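Local coordinates for xylose isomerase-like TIM barrel domain-containing protein (Thermus thermophilus, PDB 3AYV) that is of unknown function but binds zinc in a TIM barrel of the AP endonuclease 2 family, and may help protect against oxidative stress, at residues Leu16-Leu30 against Leu44-Phe58. Numbering follows the deposited sequence.
With ZN (zinc ion), chain E.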
ATOM      1  N   LEU A  16       6.581  16.469   6.276  1.00 41.81           N
ATOM      2  CA  LEU A  16       5.835  17.556   5.630  1.00 42.07           C
ATOM      3  C   LEU A  16       6.669  18.633   4.905  1.00 42.13           C
ATOM      4  O   LEU A  16       6.346  18.979   3.764  1.00 41.68           O
ATOM      5  CB  LEU A  16       4.875  18.219   6.621  1.00 42.52           C
ATOM      6  CG  LEU A  16       3.510  17.550   6.767  1.00 43.03           C
ATOM      7  CD1 LEU A  16       2.677  18.279   7.812  1.00 43.87           C
ATOM      8  CD2 LEU A  16       2.790  17.514   5.419  1.00 44.00           C
ATOM      9  N   PRO A  17       7.721  19.178   5.561  1.00 42.22           N
ATOM     10  CA  PRO A  17       8.531  20.175   4.854  1.00 42.04           C
ATOM     11  C   PRO A  17       9.142  19.623   3.564  1.00 42.06           C
ATOM     12  O   PRO A  17       9.191  20.329   2.556  1.00 42.40           O
ATOM     13  CB  PRO A  17       9.624  20.524   5.869  1.00 42.11           C
ATOM     14  CG  PRO A  17       8.991  20.269   7.191  1.00 42.41           C
ATOM     15  CD  PRO A  17       8.149  19.040   6.967  1.00 42.15           C
ATOM     16  N   ARG A  18       9.576  18.366   3.591  1.00 41.88           N
ATOM     17  CA  ARG A  18      10.200  17.739   2.426  1.00 41.80           C
ATOM     18  C   ARG A  18       9.199  17.511   1.282  1.00 41.72           C
ATOM     19  O   ARG A  18       9.561  17.624   0.108  1.00 41.32           O
ATOM     20  CB  ARG A  18      10.900  16.441   2.841  1.00 42.14           C
ATOM     21  CG  ARG A  18      11.946  15.934   1.861  1.00 42.37           C
ATOM     22  CD  ARG A  18      13.182  16.849   1.793  1.00 42.83           C
ATOM     23  NE  ARG A  18      14.127  16.377   0.777  1.00 42.90           N
ATOM     24  CZ  ARG A  18      14.552  17.084  -0.274  1.00 42.21           C
ATOM     25  NH1 ARG A  18      14.138  18.337  -0.468  1.00 41.31           N
ATOM     26  NH2 ARG A  18      15.407  16.531  -1.133  1.00 39.98           N
ATOM     27  N   LEU A  19       7.946  17.205   1.644  1.00 41.42           N
ATOM     28  CA  LEU A  19       6.824  17.060   0.708  1.00 41.36           C
ATOM     29  C   LEU A  19       6.552  18.323  -0.076  1.00 41.44           C
ATOM     30  O   LEU A  19       6.377  18.291  -1.295  1.00 41.41           O
ATOM     31  CB  LEU A  19       5.527  16.727   1.469  1.00 41.42           C
ATOM     32  CG  LEU A  19       5.302  15.340   2.038  1.00 40.12           C
ATOM     33  CD1 LEU A  19       3.850  15.213   2.422  1.00 40.64           C
ATOM     34  CD2 LEU A  19       5.665  14.327   0.992  1.00 40.24           C
ATOM     35  N   GLN A  20       6.467  19.428   0.662  1.00 41.71           N
ATOM     36  CA  GLN A  20       6.220  20.751   0.108  1.00 41.62           C
ATOM     37  C   GLN A  20       7.306  21.061  -0.912  1.00 40.53           C
ATOM     38  O   GLN A  20       7.017  21.414  -2.059  1.00 40.44           O
ATOM     39  CB  GLN A  20       6.240  21.784   1.243  1.00 42.37           C
ATOM     40  CG  GLN A  20       5.340  23.002   1.028  1.00 45.35           C
ATOM     41  CD  GLN A  20       3.910  22.618   0.651  1.00 49.39           C
ATOM     42  OE1 GLN A  20       3.219  21.893   1.389  1.00 52.50           O
ATOM     43  NE2 GLN A  20       3.467  23.089  -0.513  1.00 49.26           N
ATOM     44  N   ALA A  21       8.553  20.872  -0.486  1.00 39.36           N
ATOM     45  CA  ALA A  21       9.732  21.279  -1.242  1.00 37.87           C
ATOM     46  C   ALA A  21       9.904  20.503  -2.532  1.00 36.88           C
ATOM     47  O   ALA A  21      10.430  21.034  -3.511  1.00 37.09           O
ATOM     48  CB  ALA A  21      10.975  21.155  -0.378  1.00 37.89           C
ATOM     49  N   LEU A  22       9.449  19.250  -2.544  1.00 35.08           N
ATOM     50  CA  LEU A  22       9.557  18.435  -3.738  1.00 33.15           C
ATOM     51  C   LEU A  22       8.249  18.361  -4.534  1.00 32.06           C
ATOM     52  O   LEU A  22       8.214  17.753  -5.596  1.00 31.51           O
ATOM     53  CB  LEU A  22      10.067  17.034  -3.387  1.00 33.29           C
ATOM     54  CG  LEU A  22      11.499  16.902  -2.832  1.00 32.77           C
ATOM     55  CD1 LEU A  22      11.662  15.548  -2.152  1.00 32.39           C
ATOM     56  CD2 LEU A  22      12.578  17.104  -3.922  1.00 32.08           C
ATOM     57  N   GLY A  23       7.189  18.979  -4.014  1.00 31.10           N
ATOM     58  CA  GLY A  23       5.861  18.958  -4.651  1.00 30.60           C
ATOM     59  C   GLY A  23       5.242  17.570  -4.679  1.00 29.55           C
ATOM     60  O   GLY A  23       4.587  17.185  -5.650  1.00 30.66           O
ATOM     61  N   LEU A  24       5.465  16.811  -3.611  1.00 27.89           N
ATOM     62  CA  LEU A  24       4.939  15.458  -3.518  1.00 25.78           C
ATOM     63  C   LEU A  24       3.595  15.403  -2.791  1.00 24.52           C
ATOM     64  O   LEU A  24       3.281  16.235  -1.916  1.00 24.02           O
ATOM     65  CB  LEU A  24       5.963  14.541  -2.833  1.00 25.62           C
ATOM     66  CG  LEU A  24       7.256  14.265  -3.610  1.00 26.28           C
ATOM     67  CD1 LEU A  24       8.237  13.527  -2.735  1.00 25.81           C
ATOM     68  CD2 LEU A  24       7.002  13.477  -4.881  1.00 27.00           C
ATOM     69  N   GLY A  25       2.792  14.412  -3.170  1.00 22.79           N
ATOM     70  CA  GLY A  25       1.609  14.067  -2.397  1.00 20.55           C
ATOM     71  C   GLY A  25       2.011  13.223  -1.178  1.00 19.93           C
ATOM     72  O   GLY A  25       3.205  13.045  -0.885  1.00 18.99           O
ATOM     73  N   ALA A  26       1.016  12.696  -0.466  1.00 18.17           N
ATOM     74  CA  ALA A  26       1.290  11.972   0.770  1.00 17.69           C
ATOM     75  C   ALA A  26       0.580  10.624   0.795  1.00 16.90           C
ATOM     76  O   ALA A  26      -0.549  10.518   0.337  1.00 16.55           O
ATOM     77  CB  ALA A  26       0.842  12.794   1.968  1.00 18.02           C
ATOM     78  N   GLU A  27       1.256   9.611   1.339  1.00 16.06           N
ATOM     79  CA  GLU A  27       0.555   8.406   1.787  1.00 15.49           C
ATOM     80  C   GLU A  27       0.947   8.158   3.230  1.00 15.70           C
ATOM     81  O   GLU A  27       2.094   7.781   3.524  1.00 15.94           O
ATOM     82  CB  GLU A  27       0.870   7.194   0.906  1.00 15.48           C
ATOM     83  CG  GLU A  27       0.079   5.978   1.364  1.00 16.21           C
ATOM     84  CD  GLU A  27      -0.147   4.971   0.278  1.00 18.13           C
ATOM     85  OE1 GLU A  27       0.482   3.903   0.338  1.00 19.01           O
ATOM     86  OE2 GLU A  27      -0.955   5.242  -0.631  1.00 17.72           O
ATOM     87  N   VAL A  28       0.003   8.388   4.129  1.00 15.16           N
ATOM     88  CA  VAL A  28       0.288   8.395   5.548  1.00 15.39           C
ATOM     89  C   VAL A  28      -0.057   7.055   6.180  1.00 14.95           C
ATOM     90  O   VAL A  28      -1.196   6.591   6.091  1.00 13.90           O
ATOM     91  CB  VAL A  28      -0.537   9.469   6.288  1.00 16.38           C
ATOM     92  CG1 VAL A  28      -0.035   9.569   7.742  1.00 17.42           C
ATOM     93  CG2 VAL A  28      -0.419  10.824   5.581  1.00 18.39           C
ATOM     94  N   TYR A  29       0.927   6.447   6.831  1.00 14.35           N
ATOM     95  CA  TYR A  29       0.666   5.211   7.548  1.00 14.71           C
ATOM     96  C   TYR A  29       0.102   5.521   8.917  1.00 14.69           C
ATOM     97  O   TYR A  29       0.653   6.325   9.680  1.00 15.64           O
ATOM     98  CB  TYR A  29       1.945   4.380   7.630  1.00 13.52           C
ATOM     99  CG  TYR A  29       1.921   3.350   8.742  1.00 16.06           C
ATOM    100  CD1 TYR A  29       1.213   2.153   8.599  1.00 18.19           C
ATOM    101  CD2 TYR A  29       2.662   3.546   9.907  1.00 18.64           C
ATOM    102  CE1 TYR A  29       1.209   1.185   9.617  1.00 18.43           C
ATOM    103  CE2 TYR A  29       2.670   2.591  10.933  1.00 17.22           C
ATOM    104  CZ  TYR A  29       1.955   1.412  10.780  1.00 17.94           C
ATOM    105  OH  TYR A  29       2.000   0.468  11.802  1.00 14.66           O
ATOM    106  N   LEU A  30      -1.016   4.879   9.234  1.00 14.99           N
ATOM    107  CA  LEU A  30      -1.747   5.196  10.449  1.00 14.90           C
ATOM    108  C   LEU A  30      -1.232   4.338  11.616  1.00 16.15           C
ATOM    109  O   LEU A  30      -1.793   3.268  11.896  1.00 15.77           O
ATOM    110  CB  LEU A  30      -3.264   5.039  10.224  1.00 15.20           C
ATOM    111  CG  LEU A  30      -3.836   5.812   9.022  1.00 16.35           C
ATOM    112  CD1 LEU A  30      -5.361   5.605   8.907  1.00 16.28           C
ATOM    113  CD2 LEU A  30      -3.550   7.303   9.161  1.00 15.79           C
ATOM    114  N   LEU A  44      -2.739  17.600  10.875  1.00 37.71           N
ATOM    115  CA  LEU A  44      -2.289  17.177   9.557  1.00 37.76           C
ATOM    116  C   LEU A  44      -3.200  17.717   8.462  1.00 38.25           C
ATOM    117  O   LEU A  44      -2.726  18.227   7.455  1.00 38.27           O
ATOM    118  CB  LEU A  44      -2.188  15.648   9.468  1.00 37.37           C
ATOM    119  CG  LEU A  44      -1.787  15.034   8.120  1.00 36.54           C
ATOM    120  CD1 LEU A  44      -0.498  15.637   7.527  1.00 33.16           C
ATOM    121  CD2 LEU A  44      -1.663  13.508   8.287  1.00 35.23           C
ATOM    122  N   ARG A  45      -4.502  17.597   8.679  1.00 39.32           N
ATOM    123  CA  ARG A  45      -5.510  18.056   7.737  1.00 41.10           C
ATOM    124  C   ARG A  45      -5.405  19.567   7.457  1.00 41.66           C
ATOM    125  O   ARG A  45      -5.671  20.007   6.342  1.00 42.02           O
ATOM    126  CB  ARG A  45      -6.906  17.680   8.254  1.00 41.47           C
ATOM    127  CG  ARG A  45      -8.062  18.007   7.305  1.00 43.47           C
ATOM    128  CD  ARG A  45      -9.415  17.701   7.930  1.00 47.32           C
ATOM    129  NE  ARG A  45      -9.460  17.968   9.375  1.00 51.14           N
ATOM    130  CZ  ARG A  45      -9.641  19.167   9.939  1.00 52.89           C
ATOM    131  NH1 ARG A  45      -9.792  20.259   9.192  1.00 52.73           N
ATOM    132  NH2 ARG A  45      -9.664  19.272  11.270  1.00 53.94           N
ATOM    133  N   ARG A  46      -5.011  20.349   8.458  1.00 42.57           N
ATOM    134  CA  ARG A  46      -4.812  21.790   8.270  1.00 43.78           C
ATOM    135  C   ARG A  46      -3.507  22.081   7.532  1.00 44.08           C
ATOM    136  O   ARG A  46      -3.478  22.885   6.597  1.00 44.37           O
ATOM    137  CB  ARG A  46      -4.827  22.534   9.613  1.00 44.07           C
ATOM    138  CG  ARG A  46      -6.181  22.545  10.338  1.00 45.97           C
ATOM    139  CD  ARG A  46      -6.176  23.487  11.546  1.00 49.32           C
ATOM    140  NE  ARG A  46      -5.240  23.064  12.595  1.00 52.29           N
ATOM    141  CZ  ARG A  46      -4.017  23.563  12.780  1.00 52.95           C
ATOM    142  NH1 ARG A  46      -3.549  24.518  11.989  1.00 53.40           N
ATOM    143  NH2 ARG A  46      -3.253  23.098  13.760  1.00 53.69           N
ATOM    144  N   ARG A  47      -2.441  21.402   7.951  1.00 44.18           N
ATOM    145  CA  ARG A  47      -1.074  21.699   7.515  1.00 44.26           C
ATOM    146  C   ARG A  47      -0.699  21.115   6.143  1.00 43.76           C
ATOM    147  O   ARG A  47       0.370  21.412   5.608  1.00 44.16           O
ATOM    148  CB  ARG A  47      -0.086  21.247   8.597  1.00 44.61           C
ATOM    149  CG  ARG A  47       1.266  21.937   8.563  1.00 46.49           C
ATOM    150  CD  ARG A  47       1.780  22.276   9.964  1.00 49.61           C
ATOM    151  NE  ARG A  47       2.213  21.116  10.746  1.00 51.04           N
ATOM    152  CZ  ARG A  47       3.399  20.509  10.626  1.00 52.42           C
ATOM    153  NH1 ARG A  47       4.289  20.920   9.723  1.00 52.00           N
ATOM    154  NH2 ARG A  47       3.697  19.466  11.401  1.00 52.08           N
ATOM    155  N   PHE A  48      -1.579  20.297   5.566  1.00 43.15           N
ATOM    156  CA  PHE A  48      -1.337  19.718   4.248  1.00 42.01           C
ATOM    157  C   PHE A  48      -2.599  19.733   3.406  1.00 41.71           C
ATOM    158  O   PHE A  48      -3.684  19.360   3.863  1.00 42.16           O
ATOM    159  CB  PHE A  48      -0.776  18.281   4.346  1.00 42.08           C
ATOM    160  CG  PHE A  48      -0.553  17.606   3.001  1.00 40.37           C
ATOM    161  CD1 PHE A  48       0.618  17.828   2.275  1.00 39.68           C
ATOM    162  CD2 PHE A  48      -1.510  16.746   2.467  1.00 38.16           C
ATOM    163  CE1 PHE A  48       0.822  17.210   1.034  1.00 38.26           C
ATOM    164  CE2 PHE A  48      -1.312  16.125   1.231  1.00 37.07           C
ATOM    165  CZ  PHE A  48      -0.147  16.357   0.517  1.00 37.19           C
ATOM    166  N   SER A  49      -2.446  20.181   2.173  1.00 40.70           N
ATOM    167  CA  SER A  49      -3.497  20.073   1.177  1.00 40.17           C
ATOM    168  C   SER A  49      -2.760  19.798  -0.121  1.00 38.93           C
ATOM    169  O   SER A  49      -1.772  20.456  -0.441  1.00 40.07           O
ATOM    170  CB  SER A  49      -4.338  21.353   1.105  1.00 40.62           C
ATOM    171  OG  SER A  49      -3.541  22.451   0.719  1.00 40.70           O
ATOM    172  N   GLY A  50      -3.244  18.815  -0.857  1.00 37.35           N
ATOM    173  CA  GLY A  50      -2.453  18.122  -1.876  1.00 33.86           C
ATOM    174  C   GLY A  50      -2.964  16.698  -1.770  1.00 31.48           C
ATOM    175  O   GLY A  50      -3.713  16.391  -0.836  1.00 31.57           O
ATOM    176  N   LYS A  51      -2.593  15.838  -2.713  1.00 28.53           N
ATOM    177  CA  LYS A  51      -3.197  14.506  -2.782  1.00 25.68           C
ATOM    178  C   LYS A  51      -2.738  13.640  -1.608  1.00 23.24           C
ATOM    179  O   LYS A  51      -1.554  13.603  -1.275  1.00 22.08           O
ATOM    180  CB  LYS A  51      -2.945  13.853  -4.140  1.00 26.27           C
ATOM    181  CG  LYS A  51      -3.768  14.520  -5.279  1.00 28.26           C
ATOM    182  CD  LYS A  51      -3.363  14.020  -6.662  1.00 31.59           C
ATOM    183  CE  LYS A  51      -4.267  14.613  -7.742  1.00 34.11           C
ATOM    184  NZ  LYS A  51      -3.542  14.715  -9.045  1.00 37.82           N
ATOM    185  N   LEU A  52      -3.702  12.979  -0.973  1.00 21.06           N
ATOM    186  CA  LEU A  52      -3.398  12.173   0.203  1.00 19.09           C
ATOM    187  C   LEU A  52      -4.108  10.820   0.138  1.00 16.99           C
ATOM    188  O   LEU A  52      -5.291  10.729  -0.207  1.00 16.43           O
ATOM    189  CB  LEU A  52      -3.765  12.922   1.485  1.00 18.48           C
ATOM    190  CG  LEU A  52      -3.456  12.224   2.831  1.00 19.26           C
ATOM    191  CD1 LEU A  52      -3.146  13.233   3.903  1.00 20.31           C
ATOM    192  CD2 LEU A  52      -4.606  11.263   3.298  1.00 19.64           C
ATOM    193  N   SER A  53      -3.356   9.782   0.474  1.00 15.63           N
ATOM    194  CA  SER A  53      -3.898   8.443   0.628  1.00 14.03           C
ATOM    195  C   SER A  53      -3.372   7.944   1.972  1.00 13.53           C
ATOM    196  O   SER A  53      -2.549   8.605   2.601  1.00 12.43           O
ATOM    197  CB  SER A  53      -3.474   7.533  -0.532  1.00 13.60           C
ATOM    198  OG  SER A  53      -2.078   7.607  -0.809  1.00 15.13           O
ATOM    199  N   VAL A  54      -3.870   6.803   2.446  1.00 13.42           N
ATOM    200  CA  VAL A  54      -3.360   6.282   3.720  1.00 11.85           C
ATOM    201  C   VAL A  54      -2.953   4.827   3.564  1.00 12.25           C
ATOM    202  O   VAL A  54      -3.460   4.120   2.693  1.00 11.62           O
ATOM    203  CB  VAL A  54      -4.373   6.365   4.902  1.00 12.72           C
ATOM    204  CG1 VAL A  54      -4.861   7.801   5.139  1.00 12.22           C
ATOM    205  CG2 VAL A  54      -5.542   5.425   4.659  1.00 13.76           C
ATOM    206  N   HIS A  55      -2.020   4.400   4.415  1.00 11.12           N
ATOM    207  CA  HIS A  55      -1.755   2.961   4.594  1.00 11.84           C
ATOM    208  C   HIS A  55      -2.404   2.553   5.899  1.00 11.69           C
ATOM    209  O   HIS A  55      -2.089   3.094   6.963  1.00 11.83           O
ATOM    210  CB  HIS A  55      -0.246   2.697   4.648  1.00 12.48           C
ATOM    211  CG  HIS A  55       0.104   1.264   4.405  1.00 13.26           C
ATOM    212  ND1 HIS A  55      -0.420   0.228   5.159  1.00 15.58           N
ATOM    213  CD2 HIS A  55       0.891   0.690   3.468  1.00 17.48           C
ATOM    214  CE1 HIS A  55       0.043  -0.923   4.694  1.00 16.25           C
ATOM    215  NE2 HIS A  55       0.850  -0.668   3.679  1.00 17.53           N
ATOM    216  N   LEU A  56      -3.368   1.629   5.822  1.00 11.37           N
ATOM    217  CA  LEU A  56      -4.076   1.144   6.983  1.00  9.99           C
ATOM    218  C   LEU A  56      -3.136   0.310   7.850  1.00 10.86           C
ATOM    219  O   LEU A  56      -2.084  -0.099   7.381  1.00 11.05           O
ATOM    220  CB  LEU A  56      -5.311   0.340   6.564  1.00  9.25           C
ATOM    221  CG  LEU A  56      -6.356   1.156   5.795  1.00 10.59           C
ATOM    222  CD1 LEU A  56      -7.418   0.259   5.238  1.00 12.19           C
ATOM    223  CD2 LEU A  56      -7.013   2.203   6.747  1.00  9.93           C
ATOM    224  N   PRO A  57      -3.465   0.150   9.136  1.00 11.51           N
ATOM    225  CA  PRO A  57      -2.615  -0.697  10.001  1.00 11.18           C
ATOM    226  C   PRO A  57      -2.440  -2.093   9.400  1.00 11.12           C
ATOM    227  O   PRO A  57      -3.343  -2.572   8.670  1.00 11.54           O
ATOM    228  CB  PRO A  57      -3.433  -0.776  11.299  1.00 10.00           C
ATOM    229  CG  PRO A  57      -4.188   0.584  11.311  1.00 12.68           C
ATOM    230  CD  PRO A  57      -4.598   0.737   9.886  1.00 11.16           C
ATOM    231  N   PHE A  58      -1.305  -2.744   9.696  1.00 11.57           N
ATOM    232  CA  PHE A  58      -1.075  -4.093   9.191  1.00 12.24           C
ATOM    233  C   PHE A  58      -0.238  -4.987  10.115  1.00 11.56           C
ATOM    234  O   PHE A  58      -0.322  -6.211  10.000  1.00 10.47           O
ATOM    235  CB  PHE A  58      -0.394  -4.058   7.818  1.00 11.79           C
ATOM    236  CG  PHE A  58       1.001  -3.506   7.853  1.00 14.98           C
ATOM    237  CD1 PHE A  58       2.109  -4.365   7.975  1.00 16.02           C
ATOM    238  CD2 PHE A  58       1.217  -2.127   7.773  1.00 19.16           C
ATOM    239  CE1 PHE A  58       3.394  -3.857   8.021  1.00 19.46           C
ATOM    240  CE2 PHE A  58       2.517  -1.593   7.817  1.00 20.27           C
ATOM    241  CZ  PHE A  58       3.605  -2.457   7.940  1.00 20.23           C
TER
HETATM  242 ZN    ZN E 255       2.284  -2.011   2.496  1.00 67.65          ZN
HETATM  243  O   HOH W   1       0.300  21.237   1.490  1.00 36.69           O
HETATM  244  O   HOH W   2       0.228  -1.616  11.848  1.00 13.98           O
HETATM  245  O   HOH W   3       3.726  -0.546   2.052  1.00 27.13           O
HETATM  246  O   HOH W   4       4.126  -2.313   4.098  1.00 30.78           O
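L16 lays its CD1 methyl over the centre of one face of the R47 guanidinium, 3.6 Å above the plane, while its CD2 meets CB and CD1 of F48. With CG anti to the backbone N (chi1 178°), F48 sends its ring between helix 12-22 and strand 25-29: carbonyl oxygens of L24 and K51 lie in plane at the ring edge, and CB of A26 comes within 4.0 Å of CZ of F48. CD1 of L19 reaches CE1 of F48 (3.9 Å), the two side chains crossing at about a right angle. The Y29 and F58 rings meet obliquely, planes at 60°, CE1 of Y29 lying 3.6 Å from CE2 of F58; water 2, in plane at the Y29 edge, joins OH of Y29 to N of F58. The imidazole of H55 is held on two sides. ND1 of H55 donates to a lone pair of L56 O, in the carbonyl plane (2.8 Å, 160°), and L56 O lies in the imidazole plane; this fixes the ring rotation and leaves NE2 of H55 to bind zinc at 2.3 Å. H96, E136 and waters 3 and 4 complete the site. On the same face of the sheet, OG of S53 appears to donate to OE2 of E27, whose place is less certain; OE1 of E27 holds H187, a ligand of another zinc. On the other face V28 and L44 meet tip to tip, CG2 of V28 to CD2 of L44 at 4.0 Å, and L52 crosses V28 beside them. Five backbone hydrogen bonds join the strands in parallel register. Strands 25-29 and 52-55, linked through helix 38-47, form a beta-alpha-beta crossover of the TIM barrel: one face packs under the helices, the other turns E27 and H55 inward to the zinc cluster, as in xylose isomerase-like metalloenzymes.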